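Local coordinates for protein cytochrome cL (Hyphomicrobium denitrificans, PDB 2D0W) that carries a covalently bound heme, transfers electrons, and probably serves as the electron acceptor of methanol dehydrogenase during methanol oxidation in the periplasm, at residues L48-G51 / E52-L56; T87-G90 / L91-I95; D109-L112 / D113-L116; K117-A120 / W121-I125. All blocks are in the same frame, centred on the assembly; numbering follows the deposited sequence.

Interaction 1: L48-G51 / E52-L56; sequences LPKG and EEIYL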
loop_
_atom_site.group_PDB
_atom_site.type_symbol
_atom_site.label_atom_id
_atom_site.label_comp_id
_atom_site.label_asym_id
_atom_site.label_seq_id
_atom_site.Cartn_x
_atom_site.Cartn_y
_atom_site.Cartn_z
ATOM N N LEU A 48 -2.311 9.743 -3.593
ATOM C CA LEU A 48 -1.962 8.818 -4.691
ATOM C C LEU A 48 -0.737 9.110 -5.515
ATOM O O LEU A 48 0.071 8.189 -5.705
ATOM C CB LEU A 48 -3.173 8.474 -5.578
ATOM C CG LEU A 48 -4.344 7.861 -4.793
ATOM C CD1 LEU A 48 -5.561 7.749 -5.681
ATOM C CD2 LEU A 48 -3.996 6.527 -4.099
ATOM N N PRO A 49 -0.571 10.368 -6.018
ATOM C CA PRO A 49 0.680 10.674 -6.745
ATOM C C PRO A 49 1.957 10.313 -5.975
ATOM O O PRO A 49 2.901 9.781 -6.554
ATOM C CB PRO A 49 0.534 12.191 -6.986
ATOM C CG PRO A 49 -0.943 12.499 -6.974
ATOM C CD PRO A 49 -1.509 11.521 -5.964
ATOM N N LYS A 50 2.008 10.657 -4.703
ATOM C CA LYS A 50 3.162 10.282 -3.920
ATOM C C LYS A 50 3.331 8.741 -3.798
ATOM O O LYS A 50 4.445 8.215 -4.011
ATOM C CB LYS A 50 3.195 10.966 -2.571
ATOM C CG LYS A 50 4.405 10.537 -1.740
ATOM C CD LYS A 50 5.574 11.421 -2.027
ATOM C CE LYS A 50 6.843 10.799 -1.439
ATOM N NZ LYS A 50 8.052 11.559 -1.841
ATOM N N GLY A 51 2.239 8.027 -3.554
ATOM C CA GLY A 51 2.299 6.551 -3.523
ATOM C C GLY A 51 2.821 6.018 -4.827
ATOM O O GLY A 51 3.694 5.160 -4.835
ATOM N N GLU A 52 2.329 6.572 -5.950
ATOM C CA GLU A 52 2.793 6.146 -7.284
ATOM C C GLU A 52 4.262 6.416 -7.531
ATOM O O GLU A 52 4.978 5.543 -8.068
ATOM C CB GLU A 52 1.993 6.849 -8.384
ATOM C CG GLU A 52 2.487 6.549 -9.761
ATOM C CD GLU A 52 1.776 7.407 -10.813
ATOM O OE1 GLU A 52 1.507 8.571 -10.526
ATOM O OE2 GLU A 52 1.506 6.906 -11.913
ATOM N N GLU A 53 4.756 7.605 -7.128
ATOM C CA GLU A 53 6.195 7.860 -7.349
ATOM C C GLU A 53 7.111 6.866 -6.598
ATOM O O GLU A 53 8.113 6.423 -7.138
ATOM C CB GLU A 53 6.616 9.340 -7.126
ATOM C CG GLU A 53 6.144 9.988 -5.858
ATOM C CD GLU A 53 6.240 11.547 -5.888
ATOM O OE1 GLU A 53 7.373 12.076 -5.903
ATOM O OE2 GLU A 53 5.172 12.231 -5.873
ATOM N N ILE A 54 6.760 6.567 -5.350
ATOM C CA ILE A 54 7.495 5.601 -4.507
ATOM C C ILE A 54 7.482 4.234 -5.189
ATOM O O ILE A 54 8.541 3.626 -5.420
ATOM C CB ILE A 54 6.853 5.526 -3.103
ATOM C CG1 ILE A 54 7.108 6.825 -2.343
ATOM C CG2 ILE A 54 7.373 4.313 -2.283
ATOM C CD1 ILE A 54 6.189 6.936 -1.106
ATOM N N TYR A 55 6.285 3.816 -5.607
ATOM C CA TYR A 55 6.057 2.547 -6.314
ATOM C C TYR A 55 6.889 2.390 -7.582
ATOM O O TYR A 55 7.554 1.352 -7.856
ATOM C CB TYR A 55 4.544 2.381 -6.649
ATOM C CG TYR A 55 4.321 1.120 -7.417
ATOM C CD1 TYR A 55 4.106 -0.100 -6.751
ATOM C CD2 TYR A 55 4.388 1.114 -8.811
ATOM C CE1 TYR A 55 3.972 -1.295 -7.438
ATOM C CE2 TYR A 55 4.202 -0.098 -9.509
ATOM C CZ TYR A 55 4.035 -1.286 -8.788
ATOM O OH TYR A 55 3.872 -2.475 -9.418
ATOM N N LEU A 56 6.893 3.451 -8.363
ATOM C CA LEU A 56 7.516 3.379 -9.666
ATOM C C LEU A 56 8.991 3.213 -9.456
ATOM O O LEU A 56 9.652 2.468 -10.155
ATOM C CB LEU A 56 7.214 4.633 -10.494
ATOM C CG LEU A 56 5.825 4.695 -11.147
ATOM C CD1 LEU A 56 5.571 6.029 -11.922
ATOM C CD2 LEU A 56 5.586 3.469 -12.047
HETATM O O HOH W 1 2.645 10.378 -9.207
#
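With CG trans to the backbone N (chi1 179°) and a bend at chi2 of 89°, the chain of Lys50 runs obliquely past Glu53 and over the end of Ile54, one turn further along helix 48-58. Glu53 has CG between its own N and carbonyl carbon (chi1 49°), which lays its extended chain back against the preceding turn: CG rests 3.1 Å from Lys50 O. The methylenes do the touching. Lys50 CD meets the carboxyl carbon CD of Glu53 at 3.9 Å, and Lys50 CE meets Ile54 CD1 at the same distance. The charges are less close, since Lys50 NZ stays 4.2 Å from Glu53 OE1, too far for a salt bridge. With an alanine here, the Glu53 carboxylate would probably lose its neighbouring positive charge and Ile54 CD1 part of its aliphatic cover.

Pro49, which has no N-H to offer, sits in the first turn, where none is needed. Its carbonyl O accepts Glu53 N at 2.9 Å and also a water at 2.7 Å; the same water donates to Glu52 OE1. The other oxygen of that carboxylate, OE2, takes the indole NE1 of Trp152. Glu52 is also a ligand of a zinc site known in this protein, although that zinc is not bound to this chain here. Helix 48-58 leads into the heme-attachment residues Cys59 and Cys62. It packs on helix 112-124, where Trp121 meets the ring of Tyr55, and on helix 149-161 through Leu48 and Pro49.

Interaction 2: T87-G90 / L91-I95; sequences TDKG and LFETI. With HEM (protoporphyrin IX containing Fe), chain H.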
loop_
_atom_site.group_PDB
_atom_site.type_symbol
_atom_site.label_atom_id
_atom_site.label_comp_id
_atom_site.label_asym_id
_atom_site.label_seq_id
_atom_site.Cartn_x
_atom_site.Cartn_y
_atom_site.Cartn_z
ATOM N N THR A 87 -5.621 -7.420 3.691
ATOM C CA THR A 87 -5.701 -6.434 4.777
ATOM C C THR A 87 -4.505 -5.499 4.655
ATOM O O THR A 87 -3.410 -5.924 4.197
ATOM C CB THR A 87 -5.731 -7.128 6.177
ATOM O OG1 THR A 87 -4.442 -7.664 6.488
ATOM C CG2 THR A 87 -6.708 -8.303 6.183
ATOM N N ASP A 88 -4.665 -4.245 5.086
ATOM C CA ASP A 88 -3.545 -3.293 5.053
ATOM C C ASP A 88 -2.460 -3.747 5.987
ATOM O O ASP A 88 -1.299 -3.563 5.689
ATOM C CB ASP A 88 -3.980 -1.861 5.406
ATOM C CG ASP A 88 -4.888 -1.257 4.334
ATOM O OD1 ASP A 88 -5.605 -0.309 4.649
ATOM O OD2 ASP A 88 -4.921 -1.748 3.203
ATOM N N LYS A 89 -2.841 -4.383 7.097
ATOM C CA LYS A 89 -1.836 -4.861 8.054
ATOM C C LYS A 89 -0.902 -5.890 7.427
ATOM O O LYS A 89 0.324 -5.815 7.632
ATOM C CB LYS A 89 -2.486 -5.412 9.317
ATOM C CG LYS A 89 -1.558 -5.429 10.500
ATOM C CD LYS A 89 -1.059 -6.806 10.787
ATOM C CE LYS A 89 -1.624 -7.337 12.080
ATOM N NZ LYS A 89 -0.927 -6.729 13.209
ATOM N N GLY A 90 -1.475 -6.842 6.692
ATOM C CA GLY A 90 -0.692 -7.887 6.012
ATOM C C GLY A 90 0.207 -7.355 4.924
ATOM O O GLY A 90 1.370 -7.743 4.834
ATOM N N LEU A 91 -0.337 -6.477 4.088
ATOM C CA LEU A 91 0.410 -5.822 3.026
ATOM C C LEU A 91 1.593 -5.032 3.603
ATOM O O LEU A 91 2.757 -5.156 3.149
ATOM C CB LEU A 91 -0.541 -4.923 2.183
ATOM C CG LEU A 91 0.075 -4.266 0.953
ATOM C CD1 LEU A 91 0.793 -5.320 0.202
ATOM C CD2 LEU A 91 -0.948 -3.589 0.028
ATOM N N PHE A 92 1.334 -4.281 4.662
ATOM C CA PHE A 92 2.404 -3.565 5.323
ATOM C C PHE A 92 3.513 -4.560 5.751
ATOM O O PHE A 92 4.718 -4.309 5.522
ATOM C CB PHE A 92 1.822 -2.799 6.527
ATOM C CG PHE A 92 2.866 -2.168 7.445
ATOM C CD1 PHE A 92 3.326 -0.879 7.212
ATOM C CD2 PHE A 92 3.387 -2.873 8.533
ATOM C CE1 PHE A 92 4.274 -0.293 8.060
ATOM C CE2 PHE A 92 4.338 -2.310 9.372
ATOM C CZ PHE A 92 4.780 -1.006 9.143
ATOM N N GLU A 93 3.101 -5.674 6.373
ATOM C CA GLU A 93 4.057 -6.637 6.931
ATOM C C GLU A 93 4.868 -7.242 5.757
ATOM O O GLU A 93 6.089 -7.368 5.844
ATOM C CB GLU A 93 3.300 -7.736 7.728
ATOM C CG GLU A 93 2.633 -7.323 9.014
ATOM C CD GLU A 93 1.796 -8.456 9.674
ATOM O OE1 GLU A 93 1.075 -9.177 8.933
ATOM O OE2 GLU A 93 1.853 -8.630 10.933
ATOM N N THR A 94 4.210 -7.554 4.636
ATOM C CA THR A 94 4.918 -8.120 3.467
ATOM C C THR A 94 5.943 -7.129 2.937
ATOM O O THR A 94 7.120 -7.474 2.742
ATOM C CB THR A 94 3.925 -8.545 2.400
ATOM O OG1 THR A 94 3.086 -9.543 2.975
ATOM C CG2 THR A 94 4.625 -9.098 1.137
ATOM N N ILE A 95 5.521 -5.876 2.761
ATOM C CA ILE A 95 6.435 -4.831 2.299
ATOM C C ILE A 95 7.527 -4.570 3.308
ATOM O O ILE A 95 8.686 -4.527 2.918
ATOM C CB ILE A 95 5.712 -3.522 1.893
ATOM C CG1 ILE A 95 4.609 -3.871 0.902
ATOM C CG2 ILE A 95 6.719 -2.515 1.232
ATOM C CD1 ILE A 95 3.483 -2.803 0.787
HETATM C CHA HEM H . 6.011 -10.586 -3.585
HETATM C CHB HEM H . 5.149 -5.827 -2.958
HETATM C CHC HEM H . 9.595 -4.621 -4.551
HETATM C CHD HEM H . 9.892 -9.157 -6.257
HETATM C C1A HEM H . 5.375 -9.410 -3.182
HETATM C C2A HEM H . 4.124 -9.259 -2.450
HETATM C C3A HEM H . 3.890 -7.954 -2.313
HETATM C C4A HEM H . 4.983 -7.199 -2.912
HETATM C CMA HEM H . 2.659 -7.276 -1.630
HETATM C CAA HEM H . 3.202 -10.414 -1.998
HETATM C CBA HEM H . 2.277 -10.713 -3.191
HETATM C CGA HEM H . 1.187 -11.721 -2.847
HETATM O O1A HEM H . 0.935 -11.973 -1.644
HETATM O O2A HEM H . 0.581 -12.271 -3.797
HETATM C C1B HEM H . 6.290 -5.084 -3.282
HETATM C C2B HEM H . 6.532 -3.639 -3.195
HETATM C C3B HEM H . 7.697 -3.361 -3.529
HETATM C C4B HEM H . 8.368 -4.542 -3.976
HETATM C CMB HEM H . 5.408 -2.686 -2.791
HETATM C CAB HEM H . 8.425 -2.038 -3.243
HETATM C CBB HEM H . 8.455 -1.534 -2.048
HETATM C C1C HEM H . 10.068 -5.750 -5.186
HETATM C C2C HEM H . 11.410 -5.942 -5.770
HETATM C C3C HEM H . 11.456 -7.159 -6.280
HETATM C C4C HEM H . 10.207 -7.857 -5.934
HETATM C CMC HEM H . 12.254 -4.743 -6.172
HETATM C CAC HEM H . 12.461 -7.794 -7.295
HETATM C CBC HEM H . 13.730 -7.600 -7.057
HETATM C C1D HEM H . 8.975 -9.997 -5.656
HETATM C C2D HEM H . 8.937 -11.443 -5.760
HETATM C C3D HEM H . 7.743 -11.891 -4.924
HETATM C C4D HEM H . 7.140 -10.678 -4.406
HETATM C CMD HEM H . 9.930 -12.344 -6.558
HETATM C CAD HEM H . 7.222 -13.346 -4.640
HETATM C CBD HEM H . 7.728 -13.606 -3.219
HETATM C CGD HEM H . 7.054 -14.770 -2.536
HETATM O O1D HEM H . 7.323 -15.027 -1.348
HETATM O O2D HEM H . 6.225 -15.422 -3.187
HETATM N NA HEM H . 5.839 -8.135 -3.448
HETATM N NB HEM H . 7.459 -5.549 -3.845
HETATM N NC HEM H . 9.383 -6.954 -5.257
HETATM N ND HEM H . 7.892 -9.602 -4.877
HETATM FE FE HEM H . 7.677 -7.549 -4.267
#
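Lys89 and Glu93, one turn apart on helix 88-97, meet with Lys89 CD 3.4 Å from Glu93 OE2, where bends at chi2, chi3 and chi4 fold the lysine chain, but they form no salt bridge: Lys89 NZ lies 4.1 Å from that oxygen. Each polar end has another mate, NZ pairing with Glu3 OE2 and Val4 O, and Glu93 OE2 accepting Arg6 N. A leucine in place of Glu93 would probably leave the Arg6 amide without this acceptor and take away the negative charge beside Lys89.

Thr87 is the N-cap. Its OG1 accepts Gly90 N at 3.1 Å, satisfying one amide of the first turn, and also hydrogen-bonds Lys84 O, while its carbonyl O receives Leu91 N at 3.1 Å. Asp88 O takes Phe92 N at 2.9 Å, Lys89 O takes Glu93 N, and Gly90 O takes Thr94 N at 2.9 Å. The Asp88 carboxylate is shared between Arg123 NE and Asp39 N, and Thr94 OG1 bonds Thr8 and Asn85.

One side of the helix serves the heme: Leu91 CD1 lies 3.3 Å from heme CMA, and Thr94 CG2 3.6 Å from heme C2A. Phe92 packs against Phe33 of helix 28-36 and Met115 and Ile119 of helix 112-124.

Interaction 3: D109-L112 / D113-L116; sequences DLEL and DNML. With ZN (zinc ion), chain D.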
loop_
_atom_site.group_PDB
_atom_site.type_symbol
_atom_site.label_atom_id
_atom_site.label_comp_id
_atom_site.label_asym_id
_atom_site.label_seq_id
_atom_site.Cartn_x
_atom_site.Cartn_y
_atom_site.Cartn_z
ATOM N N ASP A 109 13.693 1.163 4.347
ATOM C CA ASP A 109 13.852 2.078 3.194
ATOM C C ASP A 109 12.871 3.245 3.181
ATOM O O ASP A 109 13.180 4.323 2.662
ATOM C CB ASP A 109 13.629 1.315 1.871
ATOM C CG ASP A 109 14.668 0.223 1.622
ATOM O OD1 ASP A 109 14.428 -0.669 0.779
ATOM O OD2 ASP A 109 15.731 0.252 2.258
ATOM N N LEU A 110 11.666 2.972 3.667
ATOM C CA LEU A 110 10.483 3.848 3.541
ATOM C C LEU A 110 10.145 4.484 4.881
ATOM O O LEU A 110 9.971 3.760 5.850
ATOM C CB LEU A 110 9.269 2.967 3.170
ATOM C CG LEU A 110 9.243 2.367 1.760
ATOM C CD1 LEU A 110 8.498 0.980 1.664
ATOM C CD2 LEU A 110 8.616 3.421 0.910
ATOM N N GLU A 111 9.988 5.808 4.955
ATOM C CA GLU A 111 9.332 6.383 6.147
ATOM C C GLU A 111 7.912 5.855 6.262
ATOM O O GLU A 111 7.217 5.642 5.249
ATOM C CB GLU A 111 9.338 7.909 6.116
ATOM C CG GLU A 111 10.770 8.483 6.220
ATOM C CD GLU A 111 10.859 9.942 5.799
ATOM O OE1 GLU A 111 9.787 10.599 5.730
ATOM O OE2 GLU A 111 11.995 10.440 5.530
ATOM N N LEU A 112 7.486 5.644 7.510
ATOM C CA LEU A 112 6.212 5.015 7.794
ATOM C C LEU A 112 5.058 5.702 7.077
ATOM O O LEU A 112 4.156 5.017 6.578
ATOM C CB LEU A 112 5.970 4.947 9.301
ATOM C CG LEU A 112 6.833 3.898 10.034
ATOM C CD1 LEU A 112 6.647 2.488 9.481
ATOM C CD2 LEU A 112 8.245 4.280 9.885
ATOM N N ASP A 113 5.108 7.041 7.009
ATOM C CA ASP A 113 4.023 7.822 6.380
ATOM C C ASP A 113 4.010 7.546 4.874
ATOM O O ASP A 113 2.941 7.422 4.277
ATOM C CB ASP A 113 4.189 9.323 6.668
ATOM C CG ASP A 113 2.935 10.141 6.296
ATOM O OD1 ASP A 113 1.819 9.829 6.771
ATOM O OD2 ASP A 113 3.079 11.086 5.489
ATOM N N ASN A 114 5.205 7.412 4.302
ATOM C CA ASN A 114 5.344 7.085 2.890
ATOM C C ASN A 114 4.932 5.664 2.599
ATOM O O ASN A 114 4.322 5.401 1.577
ATOM C CB ASN A 114 6.753 7.380 2.365
ATOM C CG ASN A 114 6.999 8.907 2.183
ATOM O OD1 ASN A 114 6.097 9.654 1.930
ATOM N ND2 ASN A 114 8.221 9.334 2.350
ATOM N N MET A 115 5.261 4.748 3.500
ATOM C CA MET A 115 4.788 3.364 3.373
ATOM C C MET A 115 3.292 3.345 3.216
ATOM O O MET A 115 2.723 2.527 2.469
ATOM C CB MET A 115 5.170 2.568 4.627
ATOM C CG MET A 115 4.489 1.214 4.683
ATOM S SD MET A 115 5.273 0.057 3.548
ATOM C CE MET A 115 6.600 -0.503 4.610
ATOM N N LEU A 116 2.613 4.216 3.958
ATOM C CA LEU A 116 1.136 4.200 3.933
ATOM C C LEU A 116 0.546 4.725 2.637
ATOM O O LEU A 116 -0.579 4.379 2.266
ATOM C CB LEU A 116 0.585 4.945 5.157
ATOM C CG LEU A 116 0.838 4.268 6.479
ATOM C CD1 LEU A 116 0.254 5.129 7.566
ATOM C CD2 LEU A 116 0.245 2.832 6.505
HETATM ZN ZN ZN D . 12.824 -0.674 -0.744
HETATM O O HOH W 2 10.370 7.261 2.661
HETATM O O HOH W 3 11.415 0.960 -0.765
#
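The backbone is extended through Leu110 and Glu111 (psi 128° and 144°) and turns helical at Leu112, so that Glu111 O can accept Met115 N at 2.8 Å. This is the start of helix 112-124, the helix that corresponds to the C-terminal helix of the cytochrome c core (further helices follow in this chain), with Glu111 in the N-cap position. A second helical bond, Leu116 N to Leu112 O at 3.1 Å, is more bent.

Glu111 and Asn114 lie side by side and point the same way, their carboxylate and amide planes only 18° apart. Glu111 OE1 is 3.9 Å from Asn114 ND2, so the pair is joined instead by a water that accepts from Glu111 N and from ND2, tying the N-cap residue to the first turn. Asp113 is engaged outside this turn: OD2 pairs with Lys117 NZ, and OD1 bonds Tyr41 OH and Thr27 OG1.

Met115 is folded at both chi2 and chi3, which brings its thioether across Leu110 at about a right angle. Leu110 CD1 touches both SD and CE of Met115, each at 3.8 Å, and the leucine side chain itself comes within about 4 Å of the heme. Ahead of the helix, Asp109 binds a zinc ion that His106 ND1 also holds: Asp109 OD1 and a water each sit 2.2 Å from the metal.

Interaction 4: K117-A120 / W121-I125; sequences KLIA and WIRHI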
loop_
_atom_site.group_PDB
_atom_site.type_symbol
_atom_site.label_atom_id
_atom_site.label_comp_id
_atom_site.label_asym_id
_atom_site.label_seq_id
_atom_site.Cartn_x
_atom_site.Cartn_y
_atom_site.Cartn_z
ATOM N N LYS A 117 1.271 5.628 1.982
ATOM C CA LYS A 117 0.865 6.191 0.698
ATOM C C LYS A 117 1.154 5.187 -0.415
ATOM O O LYS A 117 0.443 5.041 -1.394
ATOM C CB LYS A 117 1.642 7.484 0.421
ATOM C CG LYS A 117 1.267 8.682 1.315
ATOM C CD LYS A 117 2.247 9.840 1.013
ATOM C CE LYS A 117 1.831 11.135 1.629
ATOM N NZ LYS A 117 1.766 10.930 3.072
ATOM N N LEU A 118 2.258 4.497 -0.261
ATOM C CA LEU A 118 2.566 3.379 -1.176
ATOM C C LEU A 118 1.424 2.357 -1.169
ATOM O O LEU A 118 0.982 1.889 -2.219
ATOM C CB LEU A 118 3.860 2.693 -0.731
ATOM C CG LEU A 118 4.236 1.379 -1.431
ATOM C CD1 LEU A 118 4.247 1.520 -2.957
ATOM C CD2 LEU A 118 5.593 0.860 -0.849
ATOM N N ILE A 119 0.978 1.978 0.016
ATOM C CA ILE A 119 -0.098 0.958 0.135
ATOM C C ILE A 119 -1.405 1.528 -0.518
ATOM O O ILE A 119 -2.108 0.831 -1.243
ATOM C CB ILE A 119 -0.278 0.586 1.600
ATOM C CG1 ILE A 119 0.881 -0.298 2.074
ATOM C CG2 ILE A 119 -1.651 -0.112 1.877
ATOM C CD1 ILE A 119 0.985 -0.509 3.630
ATOM N N ALA A 120 -1.705 2.803 -0.307
ATOM C CA ALA A 120 -2.895 3.424 -0.935
ATOM C C ALA A 120 -2.808 3.314 -2.434
ATOM O O ALA A 120 -3.817 3.077 -3.107
ATOM C CB ALA A 120 -3.042 4.904 -0.544
ATOM N N TRP A 121 -1.602 3.483 -2.976
ATOM C CA TRP A 121 -1.402 3.348 -4.457
ATOM C C TRP A 121 -1.655 1.924 -4.889
ATOM O O TRP A 121 -2.307 1.710 -5.897
ATOM C CB TRP A 121 0.017 3.738 -4.927
ATOM C CG TRP A 121 0.227 3.593 -6.422
ATOM C CD1 TRP A 121 1.120 2.761 -7.072
ATOM C CD2 TRP A 121 -0.477 4.287 -7.440
ATOM N NE1 TRP A 121 1.015 2.921 -8.437
ATOM C CE2 TRP A 121 0.037 3.852 -8.687
ATOM C CE3 TRP A 121 -1.495 5.249 -7.428
ATOM C CZ2 TRP A 121 -0.453 4.341 -9.918
ATOM C CZ3 TRP A 121 -1.991 5.727 -8.669
ATOM C CH2 TRP A 121 -1.456 5.264 -9.882
ATOM N N ILE A 122 -1.049 0.950 -4.174
ATOM C CA ILE A 122 -1.282 -0.457 -4.473
ATOM C C ILE A 122 -2.773 -0.817 -4.475
ATOM O O ILE A 122 -3.240 -1.528 -5.360
ATOM C CB ILE A 122 -0.455 -1.416 -3.530
ATOM C CG1 ILE A 122 1.055 -1.204 -3.758
ATOM C CG2 ILE A 122 -0.915 -2.890 -3.716
ATOM C CD1 ILE A 122 1.927 -1.843 -2.631
ATOM N N ARG A 123 -3.532 -0.327 -3.500
ATOM C CA ARG A 123 -4.991 -0.558 -3.502
ATOM C C ARG A 123 -5.643 0.094 -4.712
ATOM O O ARG A 123 -6.585 -0.478 -5.311
ATOM C CB ARG A 123 -5.660 -0.053 -2.215
ATOM C CG ARG A 123 -5.083 -0.694 -0.895
ATOM C CD ARG A 123 -5.049 -2.192 -1.050
ATOM N NE ARG A 123 -4.790 -2.792 0.247
ATOM C CZ ARG A 123 -4.477 -4.062 0.460
ATOM N NH1 ARG A 123 -4.352 -4.900 -0.534
ATOM N NH2 ARG A 123 -4.278 -4.468 1.704
ATOM N N HIS A 124 -5.179 1.293 -5.055
ATOM C CA HIS A 124 -5.818 2.080 -6.167
ATOM C C HIS A 124 -5.731 1.457 -7.585
ATOM O O HIS A 124 -6.612 1.689 -8.432
ATOM C CB HIS A 124 -5.257 3.511 -6.228
ATOM C CG HIS A 124 -6.053 4.425 -7.120
ATOM N ND1 HIS A 124 -7.302 4.907 -6.776
ATOM C CD2 HIS A 124 -5.768 4.953 -8.330
ATOM C CE1 HIS A 124 -7.757 5.679 -7.754
ATOM N NE2 HIS A 124 -6.848 5.711 -8.713
ATOM N N ILE A 125 -4.636 0.732 -7.830
ATOM C CA ILE A 125 -4.347 0.074 -9.116
ATOM C C ILE A 125 -5.055 -1.265 -9.368
ATOM O O ILE A 125 -4.951 -1.821 -10.476
ATOM C CB ILE A 125 -2.776 -0.069 -9.379
ATOM C CG1 ILE A 125 -2.044 -0.899 -8.305
ATOM C CG2 ILE A 125 -2.100 1.322 -9.571
ATOM C CD1 ILE A 125 -0.494 -0.885 -8.478
#
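Lys117 O accepts Trp121 N at 3.0 Å, the first of four consecutive i to i+4 bonds through the buried second half of helix 112-124. Leu118 follows; its O takes Ile122 N at 3.0 Å. Its side chain adds an apolar contact of CD1 with Ile122 CD1, at 4.1 Å. Both side chains also touch the heme, making this the helix face that lines the pocket. Ile119 O receives Arg123 N at 2.9 Å and has Arg123 CG against it at 3.4 Å. A bend at chi2 (-50°) carries the arginine chain past Ile119 CG2; its NH1 bonds Asn85 O while NE pairs with Asp88, so the buried charge is matched by a carboxylate. Ala120, with its small CB, ends the segment, and its O accepts His124 N at 3.0 Å. His124 ND1 is held by Glu43 OE2.

Ile125 CG2 lies 3.3 Å above the Trp121 ring plane, toward the rim. That indole also meets Trp152 of helix 149-161 and Phe147. Ile119 and Ile122 pack on helix 88-97; Trp121 and His124 touch helix 48-58, at Glu52 and Leu48.

How the interactions relate
The four contacts follow one another along the chain, in helices 48-58, 88-97 and 112-124. Interactions 3 and 4 share the last of these, with centres 12 Å apart, and it touches both others. Interaction 1 packs on it through Lys50 against Lys117 and Ile54 against Asn114; its centre is 8 Å from that of interaction 4. Interaction 2 meets it through Leu91 against Arg123 and through the Asp88 to Arg123 salt bridge. Interactions 1 and 2 do not touch: their centres are 17 Å apart, on opposite sides of the chain's centre. Helix 112-124 thus bridges two helices around the heme, the core arrangement of a cytochrome c, and interactions 2 and 4 both line the pocket.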